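Long-range contacts in putative signal transduction protein with CBS domains (Kribbella flavida, PDB 4NOC), which is of unknown function but, as a protein with paired CBS domains, probably senses a small ligand such as an adenine nucleotide in signalling or regulation: residues A[124-129]-A[136-141]; A[11-16]-A[36-41]; A[48-53]-A[93-98]; A[7-12]-A[141-146]. All blocks are in the same frame, centred on the assembly; numbering follows the deposited sequence.

Contacts 1 and 3 are mostly buried, whereas contacts 2 and 4 are only partly so. Contact 1 is the antiparallel hairpin of the second CBS domain and contact 2 the parallel strand pair of the first; both combine backbone hydrogen bonds with aliphatic side chains, and they meet where Phe13 and Ile38 pack on Ala137. Contact 3 reaches the same sheet as contact 2, through strand 46-51, but is apolar, carried mainly by leucine methyls. Contact 4 shares helix 140-147 with contact 1 and Glu11 with contact 2, and it is the one with charged side chains across it, over an apolar layer. Contacts 3 and 4 lie farthest apart, their centres about 23 Å from each other.

Contact 1 of 4, residues A[124-129]-A[136-141]; sequences PLVAVV and GAITAS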
loop_
_atom_site.group_PDB
_atom_site.type_symbol
_atom_site.label_atom_id
_atom_site.label_comp_id
_atom_site.label_asym_id
_atom_site.label_seq_id
_atom_site.Cartn_x
_atom_site.Cartn_y
_atom_site.Cartn_z
ATOM N N PRO A 124 -1.725 6.334 1.697
ATOM C CA PRO A 124 -0.561 5.475 1.431
ATOM C C PRO A 124 0.539 6.231 0.697
ATOM O O PRO A 124 1.703 5.956 0.954
ATOM C CB PRO A 124 -1.129 4.356 0.549
ATOM C CG PRO A 124 -2.449 4.894 0.025
ATOM C CD PRO A 124 -2.962 5.818 1.080
ATOM N N LEU A 125 0.179 7.172 -0.177
ATOM C CA LEU A 125 1.152 8.053 -0.839
ATOM C C LEU A 125 0.535 9.392 -1.256
ATOM O O LEU A 125 -0.691 9.547 -1.284
ATOM C CB LEU A 125 1.832 7.360 -2.048
ATOM C CG LEU A 125 1.095 7.032 -3.357
ATOM C CD1 LEU A 125 -0.278 6.475 -3.106
ATOM C CD2 LEU A 125 0.979 8.233 -4.266
ATOM N N VAL A 126 1.392 10.365 -1.553
ATOM C CA VAL A 126 0.951 11.614 -2.167
ATOM C C VAL A 126 1.826 11.850 -3.394
ATOM O O VAL A 126 3.004 11.457 -3.403
ATOM C CB VAL A 126 1.064 12.843 -1.216
ATOM C CG1 VAL A 126 0.122 12.692 -0.025
ATOM C CG2 VAL A 126 2.522 13.042 -0.736
ATOM N N ALA A 127 1.251 12.463 -4.430
ATOM C CA ALA A 127 2.040 12.861 -5.582
ATOM C C ALA A 127 2.671 14.195 -5.252
ATOM O O ALA A 127 2.171 14.935 -4.392
ATOM C CB ALA A 127 1.182 12.960 -6.849
ATOM N N VAL A 128 3.783 14.489 -5.914
ATOM C CA VAL A 128 4.393 15.799 -5.793
ATOM C C VAL A 128 4.340 16.489 -7.147
ATOM O O VAL A 128 4.676 15.896 -8.188
ATOM C CB VAL A 128 5.830 15.710 -5.255
ATOM C CG1 VAL A 128 6.348 17.094 -4.910
ATOM C CG2 VAL A 128 5.851 14.849 -4.007
ATOM N N VAL A 129 3.872 17.731 -7.146
ATOM C CA VAL A 129 3.744 18.471 -8.396
ATOM C C VAL A 129 4.588 19.750 -8.348
ATOM O O VAL A 129 4.746 20.361 -7.284
ATOM C CB VAL A 129 2.254 18.732 -8.756
ATOM C CG1 VAL A 129 2.066 20.018 -9.576
ATOM C CG2 VAL A 129 1.691 17.533 -9.514
ATOM N N GLY A 136 7.209 13.217 -9.036
ATOM C CA GLY A 136 7.420 11.995 -8.279
ATOM C C GLY A 136 6.339 11.783 -7.222
ATOM O O GLY A 136 5.280 12.433 -7.267
ATOM N N ALA A 137 6.600 10.883 -6.272
ATOM C CA ALA A 137 5.647 10.606 -5.198
ATOM C C ALA A 137 6.359 10.405 -3.864
ATOM O O ALA A 137 7.574 10.168 -3.827
ATOM C CB ALA A 137 4.805 9.387 -5.533
ATOM N N ILE A 138 5.601 10.523 -2.778
ATOM C CA ILE A 138 6.111 10.271 -1.437
ATOM C C ILE A 138 5.179 9.270 -0.765
ATOM O O ILE A 138 4.024 9.596 -0.459
ATOM C CB ILE A 138 6.129 11.549 -0.591
ATOM C CG1 ILE A 138 6.943 12.637 -1.274
ATOM C CG2 ILE A 138 6.702 11.278 0.803
ATOM C CD1 ILE A 138 6.746 13.990 -0.653
ATOM N N THR A 139 5.669 8.051 -0.544
ATOM C CA THR A 139 4.860 7.036 0.117
ATOM C C THR A 139 4.931 7.227 1.625
ATOM O O THR A 139 5.802 7.934 2.128
ATOM C CB THR A 139 5.383 5.640 -0.154
ATOM O OG1 THR A 139 6.718 5.549 0.364
ATOM C CG2 THR A 139 5.393 5.356 -1.654
ATOM N N ALA A 140 4.023 6.568 2.334
ATOM C CA ALA A 140 4.033 6.565 3.782
ATOM C C ALA A 140 5.398 6.070 4.307
ATOM O O ALA A 140 5.953 6.670 5.217
ATOM C CB ALA A 140 2.865 5.697 4.328
ATOM N N SER A 141 5.954 5.003 3.727
ATOM C CA SER A 141 7.227 4.476 4.245
ATOM C C SER A 141 8.401 5.415 3.929
ATOM O O SER A 141 9.368 5.503 4.682
ATOM C CB SER A 141 7.500 3.033 3.773
ATOM O OG SER A 141 7.853 2.961 2.403
#
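Val126 and Ile138 form a hydrogen-bonded pair toward the open end of an antiparallel beta hairpin, strands 125-130 and 133-139 of the second CBS domain. The backbone bonds come first. Ile138 N donates to Val126 O at 2.8 Å, and Val126 N returns a bond to Ile138 O. At the end of the ladder Ala140 N, already in the following helix, donates to Pro124 O at 2.8 Å. The same carbonyl oxygens also receive CA-H...O contacts, as Leu125 CA to Ile138 O at 3.3 Å.

The apolar contacts divide between the faces of the sheet. On one face Val128 CG2 rests against Ile138 CD1 at 3.6 Å, while Val126 CG2 meets Ile138 CB at 3.9 Å. Ile138 has CG1 opposite its carbonyl carbon (chi1 -56°) and an extended chi2, which carries CD1 to the valine methyl; Val114 and Met118 of helix 111-121 pack on the same side chain. On the other face Leu125 CD2 approaches Ala137 CB at 4.2 Å, and Phe13 packs on Ala137 and Thr139.

Thr139 closes the strand as an N-cap, its OG1 accepting from Arg142 N. The chemistry thus implies a division of labour: backbone bonds satisfy buried polar atoms, side chains pack on both faces, and Thr139 links strand to helix.

Contact 2 of 4, residues A[11-16]-A[36-41]; sequences EQFPVV and GLIVVD. With SO4 (sulfate ion), chain G.
Val15 and Ile38 pair in parallel at the edge of the first CBS domain's sheet, where strands 15-17 and 36-40 belong to a beta-alpha-beta unit with helix 22-31 as its crossover. The tight part is the short ladder and what surrounds it. Ile38 N donates to Pro14 O, Val16 N to Ile38 O at 2.9 Å, and Val40 N to Val16 O at 2.9 Å. Side chains close in: Val15 CG1 touches Val40 CG1 at 3.6 Å, their side chains crossing at about a right angle. On the opposite face of the sheet Leu37 CD1 sits against both methyls of Val16, 4.0 Å from Val16 CG1; Ala25 and Leu29 of the crossover helix also touch this leucine. Ahead of the strand, the Phe13 ring crosses Ile38 at roughly a right angle, with Phe13 CD2 4.0 Å from Ile38 CG1, and Phe13 CE2 comes 3.4 Å from Gly36 O.

The looser side is that of Gln12 and Val15, both exposed. A sulfate, probably from the crystallisation liquor, sits here with its O4 3.6 Å from Val15 CG2. The same ion accepts a short hydrogen bond from the backbone, Phe13 N to sulfate O1 at 2.6 Å.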
loop_
_atom_site.group_PDB
_atom_site.type_symbol
_atom_site.label_atom_id
_atom_site.label_comp_id
_atom_site.label_asym_id
_atom_site.label_seq_id
_atom_site.Cartn_x
_atom_site.Cartn_y
_atom_site.Cartn_z
ATOM N N GLU A 11 10.144 10.516 -4.766
ATOM C CA GLU A 11 10.881 9.549 -5.560
ATOM C C GLU A 11 10.140 9.297 -6.863
ATOM O O GLU A 11 8.930 9.526 -6.949
ATOM C CB GLU A 11 11.058 8.251 -4.777
ATOM C CG GLU A 11 11.959 8.442 -3.581
ATOM C CD GLU A 11 11.953 7.262 -2.668
ATOM O OE1 GLU A 11 10.851 6.739 -2.414
ATOM O OE2 GLU A 11 13.044 6.850 -2.214
ATOM N N GLN A 12 10.870 8.839 -7.876
ATOM C CA GLN A 12 10.287 8.553 -9.174
ATOM C C GLN A 12 9.283 7.428 -9.013
ATOM O O GLN A 12 9.568 6.458 -8.314
ATOM C CB GLN A 12 11.371 8.115 -10.146
ATOM C CG GLN A 12 12.298 9.236 -10.577
ATOM C CD GLN A 12 11.820 9.921 -11.840
ATOM O OE1 GLN A 12 10.647 10.280 -11.958
ATOM N NE2 GLN A 12 12.723 10.089 -12.803
ATOM N N PHE A 13 8.124 7.553 -9.655
ATOM C CA PHE A 13 7.044 6.582 -9.512
ATOM C C PHE A 13 6.397 6.425 -10.886
ATOM O O PHE A 13 6.113 7.417 -11.549
ATOM C CB PHE A 13 6.017 7.145 -8.527
ATOM C CG PHE A 13 5.433 6.131 -7.578
ATOM C CD1 PHE A 13 6.047 5.866 -6.365
ATOM C CD2 PHE A 13 4.235 5.486 -7.877
ATOM C CE1 PHE A 13 5.499 4.952 -5.477
ATOM C CE2 PHE A 13 3.680 4.566 -6.993
ATOM C CZ PHE A 13 4.314 4.300 -5.790
ATOM N N PRO A 14 6.166 5.186 -11.340
ATOM C CA PRO A 14 5.604 5.097 -12.697
ATOM C C PRO A 14 4.158 5.582 -12.800
ATOM O O PRO A 14 3.316 5.417 -11.900
ATOM C CB PRO A 14 5.724 3.618 -13.052
ATOM C CG PRO A 14 5.966 2.926 -11.778
ATOM C CD PRO A 14 6.565 3.876 -10.807
ATOM N N VAL A 15 3.900 6.202 -13.940
ATOM C CA VAL A 15 2.663 6.898 -14.218
ATOM C C VAL A 15 2.075 6.274 -15.479
ATOM O O VAL A 15 2.829 5.871 -16.379
ATOM C CB VAL A 15 2.990 8.400 -14.444
ATOM C CG1 VAL A 15 1.913 9.104 -15.204
ATOM C CG2 VAL A 15 3.268 9.090 -13.102
ATOM N N VAL A 16 0.748 6.147 -15.537
ATOM C CA VAL A 16 0.081 5.731 -16.774
ATOM C C VAL A 16 -1.129 6.612 -17.065
ATOM O O VAL A 16 -1.743 7.158 -16.136
ATOM C CB VAL A 16 -0.411 4.256 -16.737
ATOM C CG1 VAL A 16 0.759 3.276 -16.693
ATOM C CG2 VAL A 16 -1.377 4.039 -15.567
ATOM N N GLY A 36 1.046 0.051 -6.520
ATOM C CA GLY A 36 0.162 0.850 -7.357
ATOM C C GLY A 36 0.819 1.693 -8.441
ATOM O O GLY A 36 2.021 1.951 -8.421
ATOM N N LEU A 37 0.011 2.112 -9.410
ATOM C CA LEU A 37 0.454 3.028 -10.452
ATOM C C LEU A 37 -0.206 4.378 -10.210
ATOM O O LEU A 37 -1.353 4.428 -9.770
ATOM C CB LEU A 37 0.038 2.503 -11.832
ATOM C CG LEU A 37 0.666 1.183 -12.294
ATOM C CD1 LEU A 37 0.103 0.742 -13.633
ATOM C CD2 LEU A 37 2.192 1.287 -12.360
ATOM N N ILE A 38 0.505 5.468 -10.483
ATOM C CA ILE A 38 -0.145 6.777 -10.508
ATOM C C ILE A 38 -0.833 6.984 -11.858
ATOM O O ILE A 38 -0.209 6.883 -12.912
ATOM C CB ILE A 38 0.825 7.928 -10.201
ATOM C CG1 ILE A 38 1.210 7.897 -8.716
ATOM C CG2 ILE A 38 0.185 9.270 -10.554
ATOM C CD1 ILE A 38 2.128 9.012 -8.311
ATOM N N VAL A 39 -2.132 7.248 -11.822
ATOM C CA VAL A 39 -2.885 7.414 -13.047
ATOM C C VAL A 39 -3.055 8.902 -13.314
ATOM O O VAL A 39 -3.446 9.648 -12.411
ATOM C CB VAL A 39 -4.275 6.806 -12.905
ATOM C CG1 VAL A 39 -5.063 6.972 -14.207
ATOM C CG2 VAL A 39 -4.168 5.337 -12.507
ATOM N N VAL A 40 -2.763 9.340 -14.533
ATOM C CA VAL A 40 -3.026 10.724 -14.891
ATOM C C VAL A 40 -4.027 10.826 -16.043
ATOM O O VAL A 40 -4.311 9.829 -16.723
ATOM C CB VAL A 40 -1.742 11.447 -15.270
ATOM C CG1 VAL A 40 -0.714 11.280 -14.152
ATOM C CG2 VAL A 40 -1.207 10.900 -16.592
ATOM N N ASP A 41 -4.565 12.025 -16.270
ATOM C CA ASP A 41 -5.436 12.213 -17.426
ATOM C C ASP A 41 -4.624 12.603 -18.659
ATOM O O ASP A 41 -3.396 12.707 -18.578
ATOM C CB ASP A 41 -6.576 13.190 -17.126
ATOM C CG ASP A 41 -6.109 14.637 -16.945
ATOM O OD1 ASP A 41 -4.965 14.992 -17.310
ATOM O OD2 ASP A 41 -6.926 15.445 -16.451
HETATM S S SO4 G . 7.319 10.585 -11.778
HETATM O O1 SO4 G . 8.038 9.926 -10.704
HETATM O O2 SO4 G . 7.901 11.901 -12.037
HETATM O O3 SO4 G . 7.404 9.778 -12.993
HETATM O O4 SO4 G . 5.931 10.722 -11.349
#

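Contact 3 of 4, residues A[48-53]-A[93-98]; sequences SVLPAS and KLLPSQ. With SO4 (sulfate ion), chain F.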
loop_
_atom_site.group_PDB
_atom_site.type_symbol
_atom_site.label_atom_id
_atom_site.label_comp_id
_atom_site.label_asym_id
_atom_site.label_seq_id
_atom_site.Cartn_x
_atom_site.Cartn_y
_atom_site.Cartn_z
ATOM N N SER A 48 -5.672 9.660 -10.036
ATOM C CA SER A 48 -5.948 8.595 -9.099
ATOM C C SER A 48 -4.734 7.680 -8.963
ATOM O O SER A 48 -3.732 7.840 -9.666
ATOM C CB SER A 48 -7.144 7.789 -9.606
ATOM O OG SER A 48 -7.834 7.190 -8.530
ATOM N N VAL A 49 -4.830 6.722 -8.053
ATOM C CA VAL A 49 -3.831 5.666 -7.940
ATOM C C VAL A 49 -4.527 4.390 -8.375
ATOM O O VAL A 49 -5.711 4.216 -8.068
ATOM C CB VAL A 49 -3.359 5.493 -6.486
ATOM C CG1 VAL A 49 -2.337 4.351 -6.371
ATOM C CG2 VAL A 49 -2.758 6.778 -5.978
ATOM N N LEU A 50 -3.815 3.518 -9.094
ATOM C CA LEU A 50 -4.326 2.194 -9.435
ATOM C C LEU A 50 -3.541 1.142 -8.651
ATOM O O LEU A 50 -2.438 0.748 -9.046
ATOM C CB LEU A 50 -4.221 1.912 -10.941
ATOM C CG LEU A 50 -4.559 0.475 -11.371
ATOM C CD1 LEU A 50 -5.980 0.106 -10.959
ATOM C CD2 LEU A 50 -4.359 0.240 -12.871
ATOM N N PRO A 51 -4.099 0.693 -7.520
ATOM C CA PRO A 51 -3.419 -0.352 -6.735
ATOM C C PRO A 51 -3.494 -1.718 -7.427
ATOM O O PRO A 51 -4.506 -2.006 -8.069
ATOM C CB PRO A 51 -4.194 -0.374 -5.408
ATOM C CG PRO A 51 -5.527 0.265 -5.713
ATOM C CD PRO A 51 -5.341 1.187 -6.893
ATOM N N ALA A 52 -2.438 -2.527 -7.324
ATOM C CA ALA A 52 -2.466 -3.885 -7.867
ATOM C C ALA A 52 -3.685 -4.658 -7.366
ATOM O O ALA A 52 -4.294 -5.410 -8.123
ATOM C CB ALA A 52 -1.193 -4.637 -7.513
ATOM N N SER A 53 -4.035 -4.458 -6.101
ATOM C CA SER A 53 -5.158 -5.162 -5.495
ATOM C C SER A 53 -6.466 -4.891 -6.236
ATOM O O SER A 53 -7.311 -5.782 -6.342
ATOM C CB SER A 53 -5.282 -4.824 -4.003
ATOM O OG SER A 53 -5.702 -3.489 -3.813
ATOM N N LYS A 93 -11.132 1.869 -17.050
ATOM C CA LYS A 93 -12.103 0.822 -16.723
ATOM C C LYS A 93 -11.644 -0.057 -15.558
ATOM O O LYS A 93 -12.459 -0.693 -14.890
ATOM C CB LYS A 93 -12.406 -0.045 -17.951
ATOM C CG LYS A 93 -13.595 0.411 -18.772
ATOM N N LEU A 94 -10.337 -0.091 -15.320
ATOM C CA LEU A 94 -9.780 -0.842 -14.200
ATOM C C LEU A 94 -10.071 -0.157 -12.863
ATOM O O LEU A 94 -10.104 -0.805 -11.819
ATOM C CB LEU A 94 -8.260 -0.990 -14.360
ATOM C CG LEU A 94 -7.767 -1.766 -15.578
ATOM C CD1 LEU A 94 -6.252 -1.797 -15.597
ATOM C CD2 LEU A 94 -8.304 -3.163 -15.512
ATOM N N LEU A 95 -10.261 1.156 -12.891
ATOM C CA LEU A 95 -10.462 1.898 -11.655
ATOM C C LEU A 95 -11.797 1.519 -11.010
ATOM O O LEU A 95 -12.693 1.034 -11.684
ATOM C CB LEU A 95 -10.380 3.401 -11.909
ATOM C CG LEU A 95 -9.021 3.966 -12.324
ATOM C CD1 LEU A 95 -9.147 5.464 -12.608
ATOM C CD2 LEU A 95 -7.967 3.710 -11.246
ATOM N N PRO A 96 -11.913 1.711 -9.687
ATOM C CA PRO A 96 -13.201 1.472 -9.022
ATOM C C PRO A 96 -14.193 2.563 -9.405
ATOM O O PRO A 96 -13.765 3.602 -9.920
ATOM C CB PRO A 96 -12.852 1.573 -7.535
ATOM C CG PRO A 96 -11.606 2.471 -7.483
ATOM C CD PRO A 96 -10.848 2.126 -8.743
ATOM N N SER A 97 -15.486 2.330 -9.163
ATOM C CA SER A 97 -16.533 3.289 -9.525
ATOM C C SER A 97 -16.344 4.639 -8.833
ATOM O O SER A 97 -16.616 5.683 -9.427
ATOM C CB SER A 97 -17.928 2.726 -9.229
ATOM N N GLN A 98 -15.878 4.615 -7.586
ATOM C CA GLN A 98 -15.497 5.840 -6.885
ATOM C C GLN A 98 -13.989 5.857 -6.595
ATOM O O GLN A 98 -13.558 5.520 -5.489
ATOM C CB GLN A 98 -16.295 5.994 -5.588
HETATM S S SO4 F . -16.082 -0.698 -7.148
HETATM O O1 SO4 F . -15.605 0.093 -6.015
HETATM O O2 SO4 F . -16.333 0.179 -8.285
HETATM O O3 SO4 F . -15.089 -1.705 -7.530
HETATM O O4 SO4 F . -17.322 -1.357 -6.753
#
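Leu94 and Leu95 meet Leu50 where residues 93-98 pass strand 46-51, an outer strand of the first sheet in this paired CBS fold. The contact is apolar and links strand 46-51 of the first CBS domain to the chain after helix 78-86.

Along 93-98, Leu94 comes first. Leu94 CD1 touches Leu50 CD2 at 3.9 Å, the two side chains crossing at a slant. Leu50, with CG anti to its backbone N (chi1 172°), presents CD2 to Leu94 and CD1 to Leu95. Phe58 of helix 52-59 packs on Leu94 as well, while Val55 packs on Leu50, so the pair belongs to a wider apolar cluster. The backbone of Leu94 has a polar tie of its own: its O accepts a hydrogen bond from Gln54 NE2.

Leu95 follows. Leu95 CD2 lies 4.1 Å from Leu50 CD1 and 3.9 Å from Val49 O, bridging a side chain and the strand backbone. The other methyl, Leu95 CD1, is 4.3 Å from Ser48 CB, a looser approach; Ser48 OG is hydrogen-bonded to Ala100 O, farther along the chain. Beyond Leu95, Pro96 CB lies 3.5 Å from O1 of a sulfate ion, probably from the crystallisation liquor.

Contact 4 of 4, residues A[7-12]-A[141-146]; sequences EQMAEQ and SRLLEL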
loop_
_atom_site.group_PDB
_atom_site.type_symbol
_atom_site.label_atom_id
_atom_site.label_comp_id
_atom_site.label_asym_id
_atom_site.label_seq_id
_atom_site.Cartn_x
_atom_site.Cartn_y
_atom_site.Cartn_z
ATOM N N GLU A 7 9.805 18.386 -3.069
ATOM C CA GLU A 7 10.620 18.091 -4.245
ATOM C C GLU A 7 11.765 17.119 -3.956
ATOM O O GLU A 7 11.959 16.148 -4.678
ATOM C CB GLU A 7 11.181 19.389 -4.827
ATOM C CG GLU A 7 12.019 19.193 -6.071
ATOM C CD GLU A 7 12.345 20.500 -6.768
ATOM O OE1 GLU A 7 12.184 21.571 -6.146
ATOM O OE2 GLU A 7 12.768 20.455 -7.942
ATOM N N GLN A 8 12.528 17.382 -2.905
ATOM C CA GLN A 8 13.627 16.501 -2.543
ATOM C C GLN A 8 13.134 15.196 -1.924
ATOM O O GLN A 8 13.798 14.174 -2.059
ATOM C CB GLN A 8 14.567 17.196 -1.572
ATOM C CG GLN A 8 15.329 18.380 -2.174
ATOM C CD GLN A 8 14.436 19.587 -2.427
ATOM O OE1 GLN A 8 13.462 19.815 -1.706
ATOM N NE2 GLN A 8 14.756 20.354 -3.460
HETATM N N MSE A 9 11.981 15.226 -1.247
HETATM C CA MSE A 9 11.424 14.020 -0.623
HETATM C C MSE A 9 10.924 13.004 -1.652
HETATM O O MSE A 9 11.012 11.796 -1.441
HETATM C CB MSE A 9 10.268 14.378 0.322
HETATM C CG MSE A 9 10.664 15.274 1.494
HETATM SE SE MSE A 9 9.082 15.942 2.392
HETATM C CE MSE A 9 8.447 14.280 3.136
ATOM N N ALA A 10 10.408 13.503 -2.770
ATOM C CA ALA A 10 9.727 12.646 -3.735
ATOM C C ALA A 10 10.683 11.664 -4.380
ATOM O O ALA A 10 11.873 11.944 -4.536
ATOM C CB ALA A 10 9.058 13.482 -4.801
ATOM N N GLU A 11 10.144 10.516 -4.766
ATOM C CA GLU A 11 10.881 9.549 -5.560
ATOM C C GLU A 11 10.140 9.297 -6.863
ATOM O O GLU A 11 8.930 9.526 -6.949
ATOM C CB GLU A 11 11.058 8.251 -4.777
ATOM C CG GLU A 11 11.959 8.442 -3.581
ATOM C CD GLU A 11 11.953 7.262 -2.668
ATOM O OE1 GLU A 11 10.851 6.739 -2.414
ATOM O OE2 GLU A 11 13.044 6.850 -2.214
ATOM N N GLN A 12 10.870 8.839 -7.876
ATOM C CA GLN A 12 10.287 8.553 -9.174
ATOM C C GLN A 12 9.283 7.428 -9.013
ATOM O O GLN A 12 9.568 6.458 -8.314
ATOM C CB GLN A 12 11.371 8.115 -10.146
ATOM C CG GLN A 12 12.298 9.236 -10.577
ATOM C CD GLN A 12 11.820 9.921 -11.840
ATOM O OE1 GLN A 12 10.647 10.280 -11.958
ATOM N NE2 GLN A 12 12.723 10.089 -12.803
ATOM N N SER A 141 5.954 5.003 3.727
ATOM C CA SER A 141 7.227 4.476 4.245
ATOM C C SER A 141 8.401 5.415 3.929
ATOM O O SER A 141 9.368 5.503 4.682
ATOM C CB SER A 141 7.500 3.033 3.773
ATOM O OG SER A 141 7.853 2.961 2.403
ATOM N N ARG A 142 8.287 6.153 2.838
ATOM C CA ARG A 142 9.319 7.108 2.478
ATOM C C ARG A 142 9.324 8.236 3.514
ATOM O O ARG A 142 10.389 8.680 3.967
ATOM C CB ARG A 142 9.106 7.633 1.046
ATOM C CG ARG A 142 9.902 8.890 0.677
ATOM C CD ARG A 142 11.426 8.669 0.724
ATOM N NE ARG A 142 12.178 9.767 0.100
ATOM C CZ ARG A 142 13.505 9.899 0.168
ATOM N NH1 ARG A 142 14.248 9.022 0.847
ATOM N NH2 ARG A 142 14.098 10.919 -0.431
ATOM N N LEU A 143 8.129 8.663 3.912
ATOM C CA LEU A 143 8.002 9.665 4.956
ATOM C C LEU A 143 8.622 9.155 6.271
ATOM O O LEU A 143 9.398 9.870 6.927
ATOM C CB LEU A 143 6.533 10.042 5.155
ATOM C CG LEU A 143 6.257 11.060 6.264
ATOM C CD1 LEU A 143 7.076 12.313 6.019
ATOM C CD2 LEU A 143 4.784 11.395 6.299
ATOM N N LEU A 144 8.318 7.915 6.639
ATOM C CA LEU A 144 8.901 7.364 7.855
ATOM C C LEU A 144 10.424 7.336 7.748
ATOM O O LEU A 144 11.108 7.672 8.702
ATOM C CB LEU A 144 8.374 5.961 8.150
ATOM C CG LEU A 144 6.894 5.864 8.501
ATOM C CD1 LEU A 144 6.497 4.406 8.620
ATOM C CD2 LEU A 144 6.597 6.605 9.793
ATOM N N GLU A 145 10.941 6.928 6.590
ATOM C CA GLU A 145 12.382 6.805 6.407
ATOM C C GLU A 145 13.057 8.151 6.637
ATOM O O GLU A 145 14.134 8.203 7.218
ATOM C CB GLU A 145 12.725 6.317 5.000
ATOM C CG GLU A 145 14.228 6.147 4.788
ATOM C CD GLU A 145 14.684 6.268 3.337
ATOM O OE1 GLU A 145 13.862 6.582 2.448
ATOM O OE2 GLU A 145 15.898 6.055 3.095
ATOM N N LEU A 146 12.420 9.236 6.194
ATOM C CA LEU A 146 12.989 10.572 6.403
ATOM C C LEU A 146 12.992 10.966 7.884
ATOM O O LEU A 146 14.035 11.378 8.420
ATOM C CB LEU A 146 12.271 11.619 5.552
ATOM C CG LEU A 146 12.453 11.378 4.044
ATOM C CD1 LEU A 146 11.565 12.262 3.201
ATOM C CD2 LEU A 146 13.914 11.566 3.652
#
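Arg142 reaches from helix 140-147 to the carbonyl of Met9, a selenomethionine at the end of helix 6-9. Arg142 NE donates to Met9 O at 2.8 Å in a nearly straight bond (170°), the oxygen lying in the guanidinium plane; NH2 adds a weak bond to the same atom. The Glu11 carboxylate stacks over one guanidinium face, the planes 4° apart and OE2 offset toward the rim; Leu146 CD2 covers the opposite face. Glu11 OE2 is a long 3.8 Å from Arg142 NE, so charge rather than a directed N-H links them.

Around this first shell, Arg142 NH1 donates to Glu145 OE1 at 2.9 Å in a salt bridge, steadying the guanidinium. CG opposite N (chi1 165°) and a bend at chi2 bring Arg142 NE to Met9 O. Glu11 OE1 makes its stronger salt bridge to Arg33 of the second subunit. An alanine in place of Arg142 would probably leave Met9 O without its donor and Glu11 and Glu145 without the positive charge between them.

Beneath the polar layer, Met9 CG packs on Leu146 CD1 at 3.6 Å. Met9 thereby fits between helix 140-147, helix 111-121 and Ile138 of strand 133-139, joining the N-terminal helix to the second CBS domain.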